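Local coordinates for MmcQ/YjbR family DNA-binding protein (Pseudomonas syringae pv. tomato, PDB 3H9X) that is uncharacterized in function but probably binds DNA through a double-wing fold, at residues P78-A83 with I92-N97; M44-E49 with V59-L64; K12-K17 with L108-F113. All blocks are in the same frame, centred on the assembly; numbering follows the deposited sequence.

Contact 1. Residues P78-A83 with I92-N97; sequences PGIYPA and ITVLLN
The hydroxyl of Thr93 reaches over to where the neighbouring strand runs out, OG1 lying 3.3 Å from Ala83 CA. Two groups hold it by hydrogen bonds: Asp63 OD1 on the adjacent strand 58-65 and the backbone N of Tyr84. The torsion explains the reach, for OG1 stands beside the threonine's own N and opposite its carbonyl carbon (chi1 -69°). One short side chain thus links strand 91-95 to strand 58-65 and to the chain just past strand 80-82.

Three backbone bonds align strands 80-82 and 91-95. Thr93 and Tyr81 form the hydrogen-bonded pair, Tyr81 N giving to Thr93 O at 2.9 Å and Thr93 N to Tyr81 O at 3.1 Å. Leu95 N adds a nearly straight bond to Gly79 O (2.9 Å). Gly79 itself turns with phi at 101°, a region that residues with a side chain seldom enter.

One face is aliphatic: Ile80 is paired with Val94 at a non-hydrogen-bonded site, and its CG2 methyl meets CG2 of Ile92 at 3.5 Å as the two isoleucines pass at a slant. The other carries the Thr93 hydroxyl and the Tyr81 ring, which runs alongside Leu95, both pointing the same way, with CE1 of the tyrosine 3.9 Å from the leucine CB. Strand 91-95 also bonds to strand 58-65, whereas 80-82 is the outermost strand: the arrangement is an antiparallel beta hairpin closing one edge of the five-stranded sheet.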
loop_
_atom_site.group_PDB
_atom_site.type_symbol
_atom_site.label_atom_id
_atom_site.label_comp_id
_atom_site.label_asym_id
_atom_site.label_seq_id
_atom_site.Cartn_x
_atom_site.Cartn_y
_atom_site.Cartn_z
ATOM N N PRO A 78 -6.101 -0.390 13.686
ATOM C CA PRO A 78 -6.435 -1.734 13.236
ATOM C C PRO A 78 -6.442 -1.726 11.719
ATOM O O PRO A 78 -7.025 -0.832 11.096
ATOM C CB PRO A 78 -7.813 -1.964 13.842
ATOM C CG PRO A 78 -8.393 -0.583 13.888
ATOM C CD PRO A 78 -7.240 0.228 14.388
ATOM N N GLY A 79 -5.768 -2.710 11.132
ATOM C CA GLY A 79 -5.707 -2.802 9.681
ATOM C C GLY A 79 -4.403 -2.296 9.084
ATOM O O GLY A 79 -4.142 -2.500 7.895
ATOM N N ILE A 80 -3.597 -1.630 9.911
ATOM C CA ILE A 80 -2.310 -1.086 9.500
ATOM C C ILE A 80 -1.244 -1.895 10.221
ATOM O O ILE A 80 -1.295 -2.063 11.436
ATOM C CB ILE A 80 -2.196 0.399 9.879
ATOM C CG1 ILE A 80 -3.287 1.188 9.149
ATOM C CG2 ILE A 80 -0.826 0.929 9.519
ATOM C CD1 ILE A 80 -3.464 2.610 9.622
ATOM N N TYR A 81 -0.295 -2.415 9.449
ATOM C CA TYR A 81 0.788 -3.232 9.979
ATOM C C TYR A 81 2.133 -2.640 9.561
ATOM O O TYR A 81 2.178 -1.672 8.811
ATOM C CB TYR A 81 0.663 -4.672 9.448
ATOM C CG TYR A 81 -0.661 -5.333 9.728
ATOM C CD1 TYR A 81 -1.821 -4.920 9.073
ATOM C CD2 TYR A 81 -0.771 -6.339 10.692
ATOM C CE1 TYR A 81 -3.062 -5.485 9.382
ATOM C CE2 TYR A 81 -2.010 -6.917 11.003
ATOM C CZ TYR A 81 -3.152 -6.479 10.348
ATOM O OH TYR A 81 -4.390 -7.003 10.683
ATOM N N PRO A 82 3.243 -3.204 10.068
ATOM C CA PRO A 82 4.599 -2.749 9.745
ATOM C C PRO A 82 4.894 -2.988 8.260
ATOM O O PRO A 82 4.437 -3.971 7.683
ATOM C CB PRO A 82 5.468 -3.613 10.648
ATOM C CG PRO A 82 4.592 -3.819 11.834
ATOM C CD PRO A 82 3.280 -4.146 11.200
ATOM N N ALA A 83 5.663 -2.097 7.647
ATOM C CA ALA A 83 5.978 -2.231 6.231
ATOM C C ALA A 83 6.533 -3.602 5.861
ATOM O O ALA A 83 7.466 -4.097 6.483
ATOM C CB ALA A 83 6.958 -1.149 5.813
ATOM N N ILE A 92 4.462 1.872 5.421
ATOM C CA ILE A 92 3.337 1.308 6.145
ATOM C C ILE A 92 2.639 0.321 5.240
ATOM O O ILE A 92 2.609 0.510 4.032
ATOM C CB ILE A 92 2.373 2.448 6.509
ATOM C CG1 ILE A 92 2.850 3.099 7.786
ATOM C CG2 ILE A 92 0.982 1.957 6.710
ATOM C CD1 ILE A 92 2.898 2.110 8.907
ATOM N N THR A 93 2.092 -0.741 5.817
ATOM C CA THR A 93 1.384 -1.741 5.020
ATOM C C THR A 93 -0.076 -1.713 5.444
ATOM O O THR A 93 -0.389 -2.011 6.588
ATOM C CB THR A 93 1.948 -3.175 5.247
ATOM O OG1 THR A 93 3.262 -3.277 4.683
ATOM C CG2 THR A 93 1.044 -4.223 4.598
ATOM N N VAL A 94 -0.967 -1.340 4.530
ATOM C CA VAL A 94 -2.391 -1.288 4.852
ATOM C C VAL A 94 -3.086 -2.509 4.272
ATOM O O VAL A 94 -2.934 -2.845 3.099
ATOM C CB VAL A 94 -3.081 0.009 4.322
ATOM C CG1 VAL A 94 -4.545 0.030 4.744
ATOM C CG2 VAL A 94 -2.380 1.239 4.877
ATOM N N LEU A 95 -3.853 -3.174 5.117
ATOM C CA LEU A 95 -4.559 -4.367 4.704
ATOM C C LEU A 95 -5.865 -4.031 3.968
ATOM O O LEU A 95 -6.738 -3.366 4.531
ATOM C CB LEU A 95 -4.811 -5.226 5.939
ATOM C CG LEU A 95 -5.485 -6.578 5.782
ATOM C CD1 LEU A 95 -6.982 -6.399 5.820
ATOM C CD2 LEU A 95 -5.012 -7.249 4.494
ATOM N N LEU A 96 -5.966 -4.465 2.703
ATOM C CA LEU A 96 -7.158 -4.239 1.880
ATOM C C LEU A 96 -8.211 -5.271 2.242
ATOM O O LEU A 96 -7.877 -6.385 2.634
ATOM C CB LEU A 96 -6.852 -4.357 0.382
ATOM C CG LEU A 96 -5.947 -3.316 -0.271
ATOM C CD1 LEU A 96 -5.917 -3.520 -1.781
ATOM C CD2 LEU A 96 -6.460 -1.943 0.060
ATOM N N ASN A 97 -9.477 -4.902 2.069
ATOM C CA ASN A 97 -10.607 -5.759 2.420
ATOM C C ASN A 97 -10.481 -5.880 3.929
ATOM O O ASN A 97 -10.799 -6.919 4.515
ATOM C CB ASN A 97 -10.518 -7.153 1.767
ATOM C CG ASN A 97 -10.451 -7.098 0.246
ATOM O OD1 ASN A 97 -9.371 -6.985 -0.343
ATOM N ND2 ASN A 97 -11.610 -7.174 -0.399
#

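Contact 2. Residues M44-E49 with V59-L64; sequences MDIPAE and VDVIDL
The carboxylates of Asp45 and Asp60 cross at a slant between the two strands, their planes 77° apart, with Asp45 OD1 2.7 Å from Asp60 OD1. The remaining oxygens look to arginines: OD2 of Asp45 forms a salt bridge with Arg58, and OD2 of Asp60 one with Arg3. These positive partners would probably offset the negative charge of the two acids. Asp45 comes to this place because its CG stands opposite the backbone N (chi1 172°).

The setting is an antiparallel beta hairpin, strands 39-47 and 58-65, in the sheet of a fold described as a "double wing" DNA-binding motif. Its ladder is regular. Met44 and Val61 exchange two backbone bonds, both 2.9 Å between N of one and O of the other, and Ile46 and Val59 exchange two more, the shorter running from Val59 N to Ile46 O at 2.7 Å. Asp45 and Asp60 occupy the non-hydrogen-bonded site between these pairs, where Val59 O and Met44 O also receive CA-H...O contacts from Asp45 and Asp60 respectively.

The opposite face is largely apolar, with the Asp63 carboxylate at one end. Ile46 passes Val59 obliquely, CG1 against the valine CG2 at 3.7 Å, and its side chain crosses that of Val61 at about a right angle, CD1 4.1 Å from CG2. Met44, present as selenomethionine, bends at its last torsion (chi3 -84°), which swings CE onto the carboxylate of Asp63, 3.6 Å from OD1; the polar partner of that oxygen is Thr93. Beyond the ladder, where the chain enters a 3-10 turn, the CB methyl of Ala48 rests 4.0 Å from CG1 of Val59.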
loop_
_atom_site.group_PDB
_atom_site.type_symbol
_atom_site.label_atom_id
_atom_site.label_comp_id
_atom_site.label_asym_id
_atom_site.label_seq_id
_atom_site.Cartn_x
_atom_site.Cartn_y
_atom_site.Cartn_z
HETATM N N MSE A 44 0.264 -5.705 -3.271
HETATM C CA MSE A 44 0.733 -7.086 -3.225
HETATM C C MSE A 44 -0.290 -8.043 -2.665
HETATM O O MSE A 44 -1.121 -7.678 -1.847
HETATM C CB MSE A 44 1.968 -7.214 -2.348
HETATM C CG MSE A 44 3.180 -6.456 -2.806
HETATM SE SE MSE A 44 4.622 -6.628 -1.488
HETATM C CE MSE A 44 4.095 -5.214 -0.285
ATOM N N ASP A 45 -0.188 -9.287 -3.105
ATOM C CA ASP A 45 -1.037 -10.368 -2.640
ATOM C C ASP A 45 -0.082 -11.263 -1.857
ATOM O O ASP A 45 0.765 -11.919 -2.457
ATOM C CB ASP A 45 -1.595 -11.135 -3.829
ATOM C CG ASP A 45 -2.327 -12.388 -3.415
ATOM O OD1 ASP A 45 -3.357 -12.260 -2.713
ATOM O OD2 ASP A 45 -1.875 -13.494 -3.796
ATOM N N ILE A 46 -0.209 -11.294 -0.533
ATOM C CA ILE A 46 0.711 -12.090 0.284
ATOM C C ILE A 46 0.060 -13.025 1.295
ATOM O O ILE A 46 -1.130 -12.907 1.596
ATOM C CB ILE A 46 1.682 -11.181 1.084
ATOM C CG1 ILE A 46 0.882 -10.296 2.046
ATOM C CG2 ILE A 46 2.504 -10.335 0.132
ATOM C CD1 ILE A 46 1.717 -9.564 3.073
ATOM N N PRO A 47 0.843 -13.984 1.828
ATOM C CA PRO A 47 0.331 -14.932 2.820
ATOM C C PRO A 47 0.042 -14.160 4.118
ATOM O O PRO A 47 0.904 -13.450 4.624
ATOM C CB PRO A 47 1.491 -15.914 2.981
ATOM C CG PRO A 47 2.147 -15.888 1.640
ATOM C CD PRO A 47 2.169 -14.419 1.340
ATOM N N ALA A 48 -1.167 -14.293 4.648
ATOM C CA ALA A 48 -1.540 -13.591 5.864
ATOM C C ALA A 48 -0.433 -13.622 6.924
ATOM O O ALA A 48 -0.146 -12.599 7.565
ATOM C CB ALA A 48 -2.830 -14.179 6.424
ATOM N N GLU A 49 0.202 -14.787 7.082
ATOM C CA GLU A 49 1.275 -14.989 8.072
ATOM C C GLU A 49 2.415 -13.951 8.009
ATOM O O GLU A 49 2.827 -13.439 9.046
ATOM C CB GLU A 49 1.860 -16.408 7.933
ATOM C CG GLU A 49 2.618 -16.645 6.621
ATOM C CD GLU A 49 3.758 -17.674 6.753
ATOM O OE1 GLU A 49 4.597 -17.540 7.696
ATOM O OE2 GLU A 49 3.834 -18.602 5.892
ATOM N N VAL A 59 -3.770 -12.499 1.676
ATOM C CA VAL A 59 -4.346 -11.156 1.876
ATOM C C VAL A 59 -3.816 -10.161 0.814
ATOM O O VAL A 59 -2.723 -10.341 0.267
ATOM C CB VAL A 59 -4.008 -10.567 3.283
ATOM C CG1 VAL A 59 -4.736 -11.341 4.371
ATOM C CG2 VAL A 59 -2.511 -10.604 3.529
ATOM N N ASP A 60 -4.596 -9.134 0.497
ATOM C CA ASP A 60 -4.141 -8.126 -0.452
ATOM C C ASP A 60 -3.847 -6.880 0.356
ATOM O O ASP A 60 -4.717 -6.383 1.068
ATOM C CB ASP A 60 -5.203 -7.826 -1.511
ATOM C CG ASP A 60 -5.031 -8.670 -2.763
ATOM O OD1 ASP A 60 -4.337 -9.714 -2.684
ATOM O OD2 ASP A 60 -5.597 -8.287 -3.819
ATOM N N VAL A 61 -2.620 -6.380 0.239
ATOM C CA VAL A 61 -2.181 -5.205 0.988
ATOM C C VAL A 61 -1.528 -4.159 0.080
ATOM O O VAL A 61 -1.088 -4.473 -1.018
ATOM C CB VAL A 61 -1.172 -5.634 2.129
ATOM C CG1 VAL A 61 -1.753 -6.795 2.912
ATOM C CG2 VAL A 61 0.188 -6.044 1.538
ATOM N N ILE A 62 -1.503 -2.909 0.532
ATOM C CA ILE A 62 -0.839 -1.858 -0.222
ATOM C C ILE A 62 0.136 -1.186 0.723
ATOM O O ILE A 62 -0.158 -0.983 1.906
ATOM C CB ILE A 62 -1.778 -0.770 -0.752
ATOM C CG1 ILE A 62 -2.653 -0.254 0.376
ATOM C CG2 ILE A 62 -2.555 -1.294 -1.943
ATOM C CD1 ILE A 62 -3.397 0.994 0.044
ATOM N N ASP A 63 1.311 -0.860 0.197
ATOM C CA ASP A 63 2.337 -0.190 0.973
ATOM C C ASP A 63 2.341 1.258 0.558
ATOM O O ASP A 63 2.336 1.577 -0.633
ATOM C CB ASP A 63 3.685 -0.839 0.728
ATOM C CG ASP A 63 3.926 -2.005 1.662
ATOM O OD1 ASP A 63 2.950 -2.697 2.035
ATOM O OD2 ASP A 63 5.090 -2.247 2.019
ATOM N N LEU A 64 2.336 2.123 1.565
ATOM C CA LEU A 64 2.299 3.566 1.383
ATOM C C LEU A 64 3.411 4.227 2.177
ATOM O O LEU A 64 3.810 3.725 3.218
ATOM C CB LEU A 64 0.931 4.094 1.840
ATOM C CG LEU A 64 -0.208 4.225 0.815
ATOM C CD1 LEU A 64 -0.215 3.071 -0.163
ATOM C CD2 LEU A 64 -1.533 4.319 1.555
#

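Contact 3. Residues K12-K17 with L108-F113; sequences KKYDTK and LIEDSF
Torsions of both residues bring Tyr14 and Glu110 together. The ring of Tyr14 stands opposite its carbonyl carbon (chi1 -60°), which directs the phenol across to helix 102-115, while Glu110 starts out opposite its own backbone N and then folds at chi2, carrying the carboxylate back to the tyrosine. The outcome is a hydrogen bond of 2.7 Å from Tyr14 OH to Glu110 OE1. The hydroxyl approaches from well above the carboxylate plane, 57° out of it, and OE1 lies near the plane of the phenol ring, at its edge. OE2 is hydrogen-bonded to Gln114 one helical turn on, which would help fix the rotation of the carboxylate.

Lys13 curls back on itself and sends NZ toward the same oxygen. Its salt bridge with Glu110 OE1 is long, 3.8 Å from NZ, and the two side chains cross at about a right angle. On the way NZ passes over one face of the Tyr14 ring, off toward the rim.

The remaining contacts are apolar. Tyr14 slides past Phe113 in the opposite direction, and its CD1 sits 3.4 Å above the plane of the phenylalanine ring, over the centre. The planes are inclined at 36°, making the pair an oblique meeting of aromatics. Elsewhere on the ring, CE2 of Tyr14 touches CG2 of Ile109 at 3.8 Å.

Phe113 also meets the rings of His33 and Tyr40, the latter edge-to-face. The contact thus joins the C-terminal end of helix 3-13 to helix 102-115, with Ile109 packed on Phe6 of the former and on Ile62 and Leu64 of sheet strand 58-65.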
loop_
_atom_site.group_PDB
_atom_site.type_symbol
_atom_site.label_atom_id
_atom_site.label_comp_id
_atom_site.label_asym_id
_atom_site.label_seq_id
_atom_site.Cartn_x
_atom_site.Cartn_y
_atom_site.Cartn_z
ATOM N N LYS A 12 -7.901 7.113 -11.728
ATOM C CA LYS A 12 -8.702 8.321 -11.847
ATOM C C LYS A 12 -8.120 9.516 -11.093
ATOM O O LYS A 12 -7.929 10.576 -11.674
ATOM C CB LYS A 12 -10.128 8.050 -11.361
ATOM C CG LYS A 12 -10.782 6.827 -11.982
ATOM C CD LYS A 12 -10.942 6.948 -13.495
ATOM C CE LYS A 12 -12.008 7.970 -13.879
ATOM N NZ LYS A 12 -12.242 8.030 -15.352
ATOM N N LYS A 13 -7.838 9.342 -9.806
ATOM C CA LYS A 13 -7.307 10.430 -8.994
ATOM C C LYS A 13 -5.878 10.817 -9.288
ATOM O O LYS A 13 -5.422 11.857 -8.828
ATOM C CB LYS A 13 -7.408 10.101 -7.502
ATOM C CG LYS A 13 -8.713 10.540 -6.836
ATOM C CD LYS A 13 -8.764 12.037 -6.532
ATOM C CE LYS A 13 -7.801 12.413 -5.418
ATOM N NZ LYS A 13 -6.412 12.077 -5.807
ATOM N N TYR A 14 -5.160 9.995 -10.039
ATOM C CA TYR A 14 -3.770 10.317 -10.329
ATOM C C TYR A 14 -3.403 10.017 -11.763
ATOM O O TYR A 14 -2.320 10.373 -12.213
ATOM C CB TYR A 14 -2.832 9.545 -9.387
ATOM C CG TYR A 14 -3.050 9.847 -7.915
ATOM C CD1 TYR A 14 -2.666 11.063 -7.368
ATOM C CD2 TYR A 14 -3.697 8.939 -7.092
ATOM C CE1 TYR A 14 -2.932 11.371 -6.029
ATOM C CE2 TYR A 14 -3.967 9.228 -5.759
ATOM C CZ TYR A 14 -3.588 10.445 -5.230
ATOM O OH TYR A 14 -3.895 10.736 -3.913
ATOM N N ASP A 15 -4.302 9.359 -12.486
ATOM C CA ASP A 15 -4.037 9.030 -13.880
ATOM C C ASP A 15 -2.735 8.228 -14.013
ATOM O O ASP A 15 -1.939 8.454 -14.919
ATOM C CB ASP A 15 -3.945 10.324 -14.687
ATOM C CG ASP A 15 -4.226 10.114 -16.154
ATOM O OD1 ASP A 15 -3.340 9.593 -16.866
ATOM O OD2 ASP A 15 -5.347 10.461 -16.588
ATOM N N THR A 16 -2.543 7.279 -13.103
ATOM C CA THR A 16 -1.357 6.426 -13.079
ATOM C C THR A 16 -1.706 5.009 -13.517
ATOM O O THR A 16 -2.712 4.452 -13.074
ATOM C CB THR A 16 -0.758 6.330 -11.653
ATOM O OG1 THR A 16 -0.443 7.641 -11.164
ATOM C CG2 THR A 16 0.496 5.478 -11.661
ATOM N N LYS A 17 -0.873 4.428 -14.379
ATOM C CA LYS A 17 -1.091 3.059 -14.847
ATOM C C LYS A 17 -0.240 2.119 -13.990
ATOM O O LYS A 17 0.950 2.355 -13.794
ATOM C CB LYS A 17 -0.740 2.936 -16.342
ATOM C CG LYS A 17 0.277 1.842 -16.727
ATOM C CD LYS A 17 1.740 2.310 -16.558
ATOM C CE LYS A 17 2.753 1.165 -16.724
ATOM N NZ LYS A 17 2.603 0.382 -17.991
ATOM N N LEU A 108 -4.259 8.583 2.969
ATOM C CA LEU A 108 -2.932 7.967 3.105
ATOM C C LEU A 108 -2.300 7.808 1.710
ATOM O O LEU A 108 -1.099 8.054 1.530
ATOM C CB LEU A 108 -3.047 6.611 3.815
ATOM C CG LEU A 108 -3.419 6.669 5.311
ATOM C CD1 LEU A 108 -3.778 5.282 5.838
ATOM C CD2 LEU A 108 -2.272 7.237 6.100
ATOM N N ILE A 109 -3.121 7.413 0.730
ATOM C CA ILE A 109 -2.665 7.284 -0.658
ATOM C C ILE A 109 -2.161 8.676 -1.103
ATOM O O ILE A 109 -1.177 8.772 -1.831
ATOM C CB ILE A 109 -3.811 6.895 -1.654
ATOM C CG1 ILE A 109 -4.569 5.635 -1.206
ATOM C CG2 ILE A 109 -3.219 6.697 -3.050
ATOM C CD1 ILE A 109 -3.841 4.326 -1.398
ATOM N N GLU A 110 -2.856 9.738 -0.681
ATOM C CA GLU A 110 -2.478 11.109 -1.032
ATOM C C GLU A 110 -1.171 11.494 -0.351
ATOM O O GLU A 110 -0.265 12.031 -0.980
ATOM C CB GLU A 110 -3.586 12.098 -0.627
ATOM C CG GLU A 110 -3.315 13.583 -0.984
ATOM C CD GLU A 110 -3.027 13.818 -2.474
ATOM O OE1 GLU A 110 -3.837 13.388 -3.319
ATOM O OE2 GLU A 110 -1.993 14.443 -2.799
ATOM N N ASP A 111 -1.079 11.214 0.940
ATOM C CA ASP A 111 0.123 11.519 1.694
ATOM C C ASP A 111 1.365 10.872 1.069
ATOM O O ASP A 111 2.398 11.523 0.938
ATOM C CB ASP A 111 -0.059 11.064 3.138
ATOM C CG ASP A 111 -0.911 12.028 3.939
ATOM O OD1 ASP A 111 -1.848 12.638 3.368
ATOM O OD2 ASP A 111 -0.656 12.167 5.151
ATOM N N SER A 112 1.263 9.599 0.682
ATOM C CA SER A 112 2.376 8.867 0.060
ATOM C C SER A 112 2.709 9.485 -1.292
ATOM O O SER A 112 3.872 9.533 -1.693
ATOM C CB SER A 112 1.996 7.390 -0.116
ATOM O OG SER A 112 3.054 6.632 -0.636
ATOM N N PHE A 113 1.681 9.962 -1.990
ATOM C CA PHE A 113 1.844 10.594 -3.299
ATOM C C PHE A 113 2.650 11.896 -3.169
ATOM O O PHE A 113 3.634 12.083 -3.874
ATOM C CB PHE A 113 0.475 10.898 -3.912
ATOM C CG PHE A 113 0.535 11.320 -5.354
ATOM C CD1 PHE A 113 0.845 10.406 -6.351
ATOM C CD2 PHE A 113 0.302 12.638 -5.718
ATOM C CE1 PHE A 113 0.922 10.801 -7.687
ATOM C CE2 PHE A 113 0.379 13.038 -7.049
ATOM C CZ PHE A 113 0.691 12.116 -8.030
#

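In the fold
Contacts 1 and 2 are two hairpins of one sheet, joined because strands 91-95 and 58-65 are neighbours; Val94 N bonds to Ile62 O between them. Contact 1 is buried, contact 2 partly so, and in both, backbone hydrogen bonds set the register. Contact 3 lies nearer the surface, its centre about 17 Å from that of contact 1 and 18 Å from that of contact 2, and relies on side chains alone: a phenol-carboxylate hydrogen bond, a long salt bridge from Lys13, and apolar contacts of Tyr14 with Phe113 and Ile109. It closes a chain loop within which both hairpins are nested. Leu64 and Ile62 pack against Leu108 and Ile109, linking sheet to helix.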